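Side-chain contacts in putative c-1-tetrahydrofolate synthase, cytoplasmic (Leishmania major, PDB 4A26), which probably catalyses the NAD(P)+-dependent oxidation of 5,10-methylenetetrahydrofolate and the hydrolysis of the methenyl product to 10-formyltetrahydrofolate, as a homodimeric bifunctional enzyme of one-carbon metabolism: residues C147-V152 / A182-K187; Q7-K12 / I153-R158; V169-S174 / G222-E227. All blocks are in the same frame, centred on the assembly; numbering follows the deposited sequence.

Contact 1 of 3, residues C147-V152 / A182-K187; sequences CTAKGV and AALLMK
L184 reaches out of helix 178-187 and lays one methyl, CD1, against the first turn of helix 147-159 at A149. The leucine is stretched out: its CG lies opposite the carbonyl carbon (chi1 -67°), and CD1 continues the line away from CA (chi2 168°), so this branch leads while CD2 falls back from A149. L184 CD1 meets A149 CB at 3.7 Å. A149 turns its CB toward the incoming leucine, and the same L184 methyl touches the main-chain carbonyl carbon of A149 as well. The two helices belong to the Rossmann-type NAD(P)-binding domain; helix 178-187 is the helix of a beta-alpha-beta crossover between the neighbouring parallel strands 167-171 and 191-195, and A182 and L185 pack on V192 of the latter strand. Where A149 passes into K150, L184 CD1 lies 3.8 Å from K150 N. K150, by contrast, directs its CB away and runs out extended toward helix 279-297, where NZ makes a long, weak ion pair with E291. The nearest CA atoms across the contact, those of K150 and L184, are 7.6 Å apart. L135 of helix 129-136 also packs against L184, and T148 OG1 hydrogen-bonds to T281 OG1 in helix 279-297.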
loop_
_atom_site.group_PDB
_atom_site.type_symbol
_atom_site.label_atom_id
_atom_site.label_comp_id
_atom_site.label_asym_id
_atom_site.label_seq_id
_atom_site.Cartn_x
_atom_site.Cartn_y
_atom_site.Cartn_z
ATOM N N CYS A 147 -1.829 -5.050 -13.373
ATOM C CA CYS A 147 -2.763 -5.255 -14.476
ATOM C C CYS A 147 -4.105 -5.824 -14.044
ATOM O O CYS A 147 -5.127 -5.147 -14.170
ATOM C CB CYS A 147 -2.133 -6.157 -15.530
ATOM S SG CYS A 147 -0.659 -5.439 -16.259
ATOM N N THR A 148 -4.107 -7.055 -13.534
ATOM C CA THR A 148 -5.354 -7.706 -13.131
ATOM C C THR A 148 -6.143 -6.814 -12.177
ATOM O O THR A 148 -7.354 -6.652 -12.327
ATOM C CB THR A 148 -5.107 -9.080 -12.483
ATOM O OG1 THR A 148 -4.455 -9.936 -13.425
ATOM C CG2 THR A 148 -6.418 -9.724 -12.058
ATOM N N ALA A 149 -5.440 -6.215 -11.220
ATOM C CA ALA A 149 -6.059 -5.307 -10.255
ATOM C C ALA A 149 -6.763 -4.155 -10.965
ATOM O O ALA A 149 -7.944 -3.905 -10.725
ATOM C CB ALA A 149 -5.013 -4.776 -9.285
ATOM N N LYS A 150 -6.040 -3.473 -11.851
ATOM C CA LYS A 150 -6.583 -2.314 -12.564
ATOM C C LYS A 150 -7.776 -2.707 -13.444
ATOM O O LYS A 150 -8.765 -1.977 -13.519
ATOM C CB LYS A 150 -5.497 -1.639 -13.409
ATOM C CG LYS A 150 -5.880 -0.255 -13.935
ATOM C CD LYS A 150 -5.059 0.141 -15.158
ATOM C CE LYS A 150 -5.142 1.632 -15.455
ATOM N NZ LYS A 150 -4.205 2.021 -16.557
ATOM N N GLY A 151 -7.675 -3.863 -14.095
ATOM C CA GLY A 151 -8.732 -4.368 -14.975
ATOM C C GLY A 151 -10.009 -4.760 -14.255
ATOM O O GLY A 151 -11.074 -4.811 -14.866
ATOM N N VAL A 152 -9.908 -5.053 -12.963
ATOM C CA VAL A 152 -11.095 -5.278 -12.141
ATOM C C VAL A 152 -11.851 -3.965 -11.923
ATOM O O VAL A 152 -13.072 -3.922 -12.041
ATOM C CB VAL A 152 -10.734 -5.898 -10.773
ATOM C CG1 VAL A 152 -11.933 -5.861 -9.833
ATOM C CG2 VAL A 152 -10.225 -7.327 -10.961
ATOM N N ALA A 182 -7.769 -3.825 -3.402
ATOM C CA ALA A 182 -8.372 -3.255 -2.201
ATOM C C ALA A 182 -8.049 -1.768 -2.080
ATOM O O ALA A 182 -8.901 -0.981 -1.675
ATOM C CB ALA A 182 -7.911 -3.998 -0.963
ATOM N N ALA A 183 -6.828 -1.386 -2.447
ATOM C CA ALA A 183 -6.407 0.013 -2.370
ATOM C C ALA A 183 -6.976 0.838 -3.518
ATOM O O ALA A 183 -7.238 2.024 -3.354
ATOM C CB ALA A 183 -4.899 0.113 -2.356
ATOM N N LEU A 184 -7.153 0.218 -4.684
ATOM C CA LEU A 184 -7.729 0.911 -5.833
ATOM C C LEU A 184 -9.191 1.265 -5.560
ATOM O O LEU A 184 -9.639 2.359 -5.897
ATOM C CB LEU A 184 -7.601 0.067 -7.106
ATOM C CG LEU A 184 -6.173 -0.169 -7.628
ATOM C CD1 LEU A 184 -6.151 -1.260 -8.703
ATOM C CD2 LEU A 184 -5.554 1.117 -8.164
ATOM N N LEU A 185 -9.919 0.348 -4.927
ATOM C CA LEU A 185 -11.300 0.602 -4.521
ATOM C C LEU A 185 -11.420 1.693 -3.449
ATOM O O LEU A 185 -12.358 2.489 -3.484
ATOM C CB LEU A 185 -11.962 -0.690 -4.021
ATOM C CG LEU A 185 -12.297 -1.747 -5.077
ATOM C CD1 LEU A 185 -12.930 -2.958 -4.420
ATOM C CD2 LEU A 185 -13.217 -1.182 -6.156
ATOM N N MET A 186 -10.484 1.726 -2.500
ATOM C CA MET A 186 -10.460 2.784 -1.481
ATOM C C MET A 186 -10.103 4.115 -2.114
ATOM O O MET A 186 -10.651 5.152 -1.750
ATOM C CB MET A 186 -9.465 2.472 -0.358
ATOM C CG MET A 186 -9.302 3.615 0.652
ATOM S SD MET A 186 -8.528 3.129 2.201
ATOM C CE MET A 186 -6.924 2.573 1.621
ATOM N N LYS A 187 -9.172 4.076 -3.061
ATOM C CA LYS A 187 -8.796 5.248 -3.843
ATOM C C LYS A 187 -10.008 5.774 -4.624
ATOM O O LYS A 187 -10.123 6.978 -4.876
ATOM C CB LYS A 187 -7.658 4.870 -4.791
ATOM C CG LYS A 187 -7.119 5.983 -5.666
ATOM C CD LYS A 187 -6.184 5.400 -6.731
ATOM C CE LYS A 187 -5.337 6.478 -7.377
ATOM N NZ LYS A 187 -6.153 7.637 -7.864
#

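Contact 2 of 3, residues Q7-K12 / I153-R158; sequences QIIDGK and IVLLKR
I9 and G11 meet L155 at the strand-to-helix turn where the N-terminal strand 7-8, an edge strand, joins the large parallel sheet of the Rossmann-type domain and then gives way to the long helix 11-32. The main contact is made by the gamma methyl of I9: CG2 stands anti to the backbone N and faces the branch point of the leucine, with I9 CG2 3.8 Å from L155 CG. The other arm of the isoleucine, ending in CD1, runs on in the direction of L156 without touching it. The side chains of I9 and L155 slant across one another. L155 sends its CD1 on to the start of helix 11-32, where L155 CD1 lies 4.2 Å from G11 CA; glycine presents bare backbone here. The turn itself is an inverse gamma turn centred on D10, with a weak bond of 2.8 Å from G11 N to I9 O. D10 directs its CB away from helix 147-159, and its OD1 caps helix 11-32 through a weak hydrogen bond to A13 N. I14 and M280 also pack on L155, while R158 NH2 forms a salt bridge with E21. The result is an N-terminal strand hydrogen-bonded beside strand 269-271 and a capped strand-to-helix turn resting on helix 147-159, one of the helices of the Rossmann-type domain beside its parallel sheet.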
loop_
_atom_site.group_PDB
_atom_site.type_symbol
_atom_site.label_atom_id
_atom_site.label_comp_id
_atom_site.label_asym_id
_atom_site.label_seq_id
_atom_site.Cartn_x
_atom_site.Cartn_y
_atom_site.Cartn_z
ATOM N N GLN A 7 -26.903 -9.416 -14.395
ATOM C CA GLN A 7 -26.363 -9.215 -15.724
ATOM C C GLN A 7 -24.900 -9.627 -15.707
ATOM O O GLN A 7 -24.256 -9.618 -14.656
ATOM C CB GLN A 7 -26.517 -7.755 -16.145
ATOM C CG GLN A 7 -26.820 -7.571 -17.625
ATOM C CD GLN A 7 -27.613 -6.314 -17.898
ATOM O OE1 GLN A 7 -27.489 -5.317 -17.175
ATOM N NE2 GLN A 7 -28.435 -6.347 -18.949
ATOM N N ILE A 8 -24.381 -9.988 -16.873
ATOM C CA ILE A 8 -23.078 -10.621 -16.968
ATOM C C ILE A 8 -22.041 -9.626 -17.460
ATOM O O ILE A 8 -22.130 -9.135 -18.578
ATOM C CB ILE A 8 -23.141 -11.862 -17.878
ATOM C CG1 ILE A 8 -24.023 -12.933 -17.211
ATOM C CG2 ILE A 8 -21.749 -12.403 -18.156
ATOM C CD1 ILE A 8 -24.131 -14.243 -17.973
ATOM N N ILE A 9 -21.071 -9.325 -16.598
ATOM C CA ILE A 9 -19.973 -8.426 -16.919
ATOM C C ILE A 9 -19.078 -9.113 -17.946
ATOM O O ILE A 9 -18.192 -9.891 -17.588
ATOM C CB ILE A 9 -19.141 -8.084 -15.649
ATOM C CG1 ILE A 9 -19.996 -7.363 -14.603
ATOM C CG2 ILE A 9 -17.943 -7.226 -15.999
ATOM C CD1 ILE A 9 -19.260 -7.058 -13.313
ATOM N N ASP A 10 -19.325 -8.840 -19.225
ATOM C CA ASP A 10 -18.548 -9.456 -20.301
ATOM C C ASP A 10 -17.151 -8.832 -20.417
ATOM O O ASP A 10 -16.915 -7.961 -21.256
ATOM C CB ASP A 10 -19.293 -9.369 -21.637
ATOM C CG ASP A 10 -18.630 -10.198 -22.734
ATOM O OD1 ASP A 10 -17.564 -10.804 -22.464
ATOM O OD2 ASP A 10 -19.173 -10.242 -23.865
ATOM N N GLY A 11 -16.235 -9.305 -19.573
ATOM C CA GLY A 11 -14.836 -8.874 -19.596
ATOM C C GLY A 11 -14.145 -9.055 -20.937
ATOM O O GLY A 11 -13.350 -8.212 -21.336
ATOM N N LYS A 12 -14.448 -10.156 -21.627
ATOM C CA LYS A 12 -13.878 -10.448 -22.952
ATOM C C LYS A 12 -14.189 -9.340 -23.951
ATOM O O LYS A 12 -13.307 -8.892 -24.695
ATOM C CB LYS A 12 -14.404 -11.787 -23.500
ATOM C CG LYS A 12 -13.631 -13.020 -23.031
ATOM N N ILE A 153 -11.122 -2.897 -11.608
ATOM C CA ILE A 153 -11.739 -1.580 -11.424
ATOM C C ILE A 153 -12.358 -1.074 -12.732
ATOM O O ILE A 153 -13.455 -0.510 -12.719
ATOM C CB ILE A 153 -10.737 -0.541 -10.851
ATOM C CG1 ILE A 153 -10.652 -0.659 -9.331
ATOM C CG2 ILE A 153 -11.171 0.868 -11.160
ATOM C CD1 ILE A 153 -10.208 -1.991 -8.830
ATOM N N VAL A 154 -11.668 -1.292 -13.851
ATOM C CA VAL A 154 -12.165 -0.860 -15.165
ATOM C C VAL A 154 -13.427 -1.630 -15.576
ATOM O O VAL A 154 -14.343 -1.061 -16.161
ATOM C CB VAL A 154 -11.077 -0.982 -16.259
ATOM C CG1 VAL A 154 -11.671 -0.745 -17.641
ATOM C CG2 VAL A 154 -9.943 0.004 -15.990
ATOM N N LEU A 155 -13.471 -2.919 -15.260
ATOM C CA LEU A 155 -14.701 -3.707 -15.385
ATOM C C LEU A 155 -15.895 -3.004 -14.743
ATOM O O LEU A 155 -16.972 -2.948 -15.332
ATOM C CB LEU A 155 -14.522 -5.093 -14.749
ATOM C CG LEU A 155 -14.305 -6.292 -15.677
ATOM C CD1 LEU A 155 -13.583 -5.909 -16.960
ATOM C CD2 LEU A 155 -13.537 -7.380 -14.929
ATOM N N LEU A 156 -15.696 -2.471 -13.540
ATOM C CA LEU A 156 -16.757 -1.773 -12.812
ATOM C C LEU A 156 -17.119 -0.450 -13.480
ATOM O O LEU A 156 -18.268 -0.237 -13.851
ATOM C CB LEU A 156 -16.340 -1.526 -11.358
ATOM C CG LEU A 156 -16.093 -2.770 -10.497
ATOM C CD1 LEU A 156 -15.385 -2.389 -9.215
ATOM C CD2 LEU A 156 -17.396 -3.490 -10.192
ATOM N N LYS A 157 -16.129 0.428 -13.635
ATOM C CA LYS A 157 -16.320 1.732 -14.278
ATOM C C LYS A 157 -17.078 1.617 -15.593
ATOM O O LYS A 157 -17.993 2.399 -15.866
ATOM C CB LYS A 157 -14.971 2.395 -14.563
ATOM C CG LYS A 157 -14.273 2.990 -13.347
ATOM C CD LYS A 157 -13.083 3.844 -13.776
ATOM C CE LYS A 157 -12.592 4.753 -12.664
ATOM N NZ LYS A 157 -11.818 3.999 -11.651
ATOM N N ARG A 158 -16.679 0.638 -16.401
ATOM C CA ARG A 158 -17.240 0.450 -17.734
ATOM C C ARG A 158 -18.621 -0.195 -17.743
ATOM O O ARG A 158 -19.306 -0.153 -18.759
ATOM C CB ARG A 158 -16.270 -0.346 -18.610
ATOM C CG ARG A 158 -15.152 0.515 -19.166
ATOM C CD ARG A 158 -14.233 -0.270 -20.068
ATOM N NE ARG A 158 -13.636 0.579 -21.096
ATOM C CZ ARG A 158 -14.169 0.811 -22.294
ATOM N NH1 ARG A 158 -15.334 0.271 -22.650
ATOM N NH2 ARG A 158 -13.531 1.599 -23.147
#

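Contact 3 of 3, residues V169-S174 / G222-E227; sequences VVLGRS and GYVKGE
L171 is the last residue of strand 167-171, and it faces the irregular loop 222-227; the backbones stay apart and only side chains meet, the nearest CA atoms, those of L171 and V224, being 9.4 Å from each other. Just past the strand the chain turns at G172, with backbone angles that suit glycine (phi 115°, psi 143°). In the loop, G222 likewise has a positive phi, and the next two residues, Y223 and V224, both direct CB toward the strand. L171 answers with its CD1, carried outward by an extended side chain (chi2 179°). That methyl meets V224 tip to tip, L171 CD1 lying 3.5 Å from V224 CG2. It equally touches the phenol end of Y223, with L171 CD1 3.5 Å from Y223 OH. The approach to the ring is oblique, and the hydroxyl oxygen hangs over the length of the leucine, more loosely against its CB, CG and CD2. V224 CG2 also sits 3.9 Å above the plane of the Y223 ring, near its rim, so the three side chains close into one apolar cluster. M204 of helix 201-209 packs on both L171 and Y223; V195 of strand 191-195 packs on L171 from one neighbouring strand, and I215 of strand 213-216 hydrogen-bonds to its backbone from the other.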
loop_
_atom_site.group_PDB
_atom_site.type_symbol
_atom_site.label_atom_id
_atom_site.label_comp_id
_atom_site.label_asym_id
_atom_site.label_seq_id
_atom_site.Cartn_x
_atom_site.Cartn_y
_atom_site.Cartn_z
ATOM N N VAL A 169 -15.978 -5.637 -0.258
ATOM C CA VAL A 169 -15.220 -6.700 0.382
ATOM C C VAL A 169 -14.316 -7.357 -0.651
ATOM O O VAL A 169 -14.781 -7.800 -1.691
ATOM C CB VAL A 169 -16.146 -7.746 1.016
ATOM C CG1 VAL A 169 -15.343 -8.919 1.553
ATOM C CG2 VAL A 169 -16.976 -7.106 2.123
ATOM N N VAL A 170 -13.018 -7.383 -0.363
ATOM C CA VAL A 170 -12.051 -8.094 -1.182
ATOM C C VAL A 170 -11.714 -9.391 -0.471
ATOM O O VAL A 170 -11.097 -9.375 0.595
ATOM C CB VAL A 170 -10.760 -7.274 -1.389
ATOM C CG1 VAL A 170 -9.768 -8.050 -2.257
ATOM C CG2 VAL A 170 -11.077 -5.915 -2.008
ATOM N N LEU A 171 -12.149 -10.510 -1.044
ATOM C CA LEU A 171 -11.797 -11.825 -0.527
ATOM C C LEU A 171 -10.393 -12.172 -1.004
ATOM O O LEU A 171 -10.194 -12.513 -2.164
ATOM C CB LEU A 171 -12.793 -12.890 -0.994
ATOM C CG LEU A 171 -14.262 -12.662 -0.628
ATOM C CD1 LEU A 171 -15.107 -13.789 -1.173
ATOM C CD2 LEU A 171 -14.455 -12.541 0.869
ATOM N N GLY A 172 -9.422 -12.064 -0.098
ATOM C CA GLY A 172 -8.030 -12.401 -0.397
ATOM C C GLY A 172 -7.126 -11.185 -0.340
ATOM O O GLY A 172 -7.522 -10.094 -0.750
ATOM N N ARG A 173 -5.908 -11.392 0.156
ATOM C CA ARG A 173 -4.940 -10.316 0.386
ATOM C C ARG A 173 -3.628 -10.545 -0.374
ATOM O O ARG A 173 -2.583 -10.027 0.004
ATOM C CB ARG A 173 -4.667 -10.176 1.888
ATOM C CG ARG A 173 -4.210 -11.453 2.576
ATOM C CD ARG A 173 -3.829 -11.190 4.025
ATOM N NE ARG A 173 -3.620 -12.418 4.785
ATOM C CZ ARG A 173 -3.313 -12.459 6.078
ATOM N NH1 ARG A 173 -3.159 -11.337 6.777
ATOM N NH2 ARG A 173 -3.151 -13.630 6.684
ATOM N N SER A 174 -3.699 -11.314 -1.457
ATOM C CA SER A 174 -2.526 -11.656 -2.247
ATOM C C SER A 174 -1.900 -10.417 -2.867
ATOM O O SER A 174 -2.607 -9.500 -3.275
ATOM C CB SER A 174 -2.914 -12.637 -3.352
ATOM O OG SER A 174 -3.969 -12.121 -4.143
ATOM N N GLY A 222 -15.476 -22.361 -6.253
ATOM C CA GLY A 222 -16.880 -22.474 -5.868
ATOM C C GLY A 222 -17.141 -22.464 -4.377
ATOM O O GLY A 222 -17.705 -23.420 -3.838
ATOM N N TYR A 223 -16.740 -21.388 -3.704
ATOM C CA TYR A 223 -16.932 -21.296 -2.258
ATOM C C TYR A 223 -17.778 -20.101 -1.805
ATOM O O TYR A 223 -18.365 -20.150 -0.721
ATOM C CB TYR A 223 -15.576 -21.323 -1.547
ATOM C CG TYR A 223 -15.100 -20.008 -0.975
ATOM C CD1 TYR A 223 -15.504 -19.597 0.291
ATOM C CD2 TYR A 223 -14.213 -19.198 -1.672
ATOM C CE1 TYR A 223 -15.060 -18.407 0.838
ATOM C CE2 TYR A 223 -13.761 -17.999 -1.128
ATOM C CZ TYR A 223 -14.188 -17.613 0.128
ATOM O OH TYR A 223 -13.754 -16.434 0.688
ATOM N N VAL A 224 -17.840 -19.038 -2.606
ATOM C CA VAL A 224 -18.716 -17.913 -2.289
ATOM C C VAL A 224 -20.142 -18.281 -2.687
ATOM O O VAL A 224 -20.472 -18.325 -3.873
ATOM C CB VAL A 224 -18.307 -16.609 -3.011
ATOM C CG1 VAL A 224 -19.114 -15.439 -2.465
ATOM C CG2 VAL A 224 -16.815 -16.342 -2.850
ATOM N N LYS A 225 -20.975 -18.570 -1.689
ATOM C CA LYS A 225 -22.368 -18.942 -1.924
ATOM C C LYS A 225 -23.191 -17.708 -2.292
ATOM O O LYS A 225 -22.976 -16.620 -1.749
ATOM C CB LYS A 225 -22.969 -19.620 -0.687
ATOM C CG LYS A 225 -22.300 -20.928 -0.280
ATOM C CD LYS A 225 -22.675 -22.089 -1.194
ATOM N N GLY A 226 -24.139 -17.899 -3.209
ATOM C CA GLY A 226 -25.006 -16.825 -3.681
ATOM C C GLY A 226 -25.783 -16.097 -2.601
ATOM O O GLY A 226 -26.039 -14.906 -2.726
ATOM N N GLU A 227 -26.162 -16.804 -1.542
ATOM C CA GLU A 227 -26.942 -16.200 -0.460
ATOM C C GLU A 227 -26.144 -15.212 0.395
ATOM O O GLU A 227 -26.737 -14.395 1.102
ATOM C CB GLU A 227 -27.546 -17.276 0.447
ATOM C CG GLU A 227 -26.522 -18.176 1.133
ATOM C CD GLU A 227 -26.947 -18.594 2.525
ATOM O OE1 GLU A 227 -27.169 -17.707 3.376
ATOM O OE2 GLU A 227 -27.053 -19.809 2.774
#

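Overall arrangement
Along the chain, contact 2 opens first, at the N-terminus, and closes before contact 3 opens, while the segments of contact 1 alternate with those of each. Contacts 1 and 2 share helix 147-159. Their centres lie 13 Å apart and they touch: L184 and L185 pack on I153, and L185 also on L156. Contact 1 joins contact 3 through A182 and L185, which rest on V170; the centres are 16 Å apart, and strand 167-171 is followed, after a short loop, by helix 178-187. Contacts 2 and 3 do not touch, their nearest atoms being about 8 Å apart, yet both reach the same parallel sheet. Together they tie the N-terminal strand, the helical layer and a loop beyond strand 213-216 into one Rossmann-type domain.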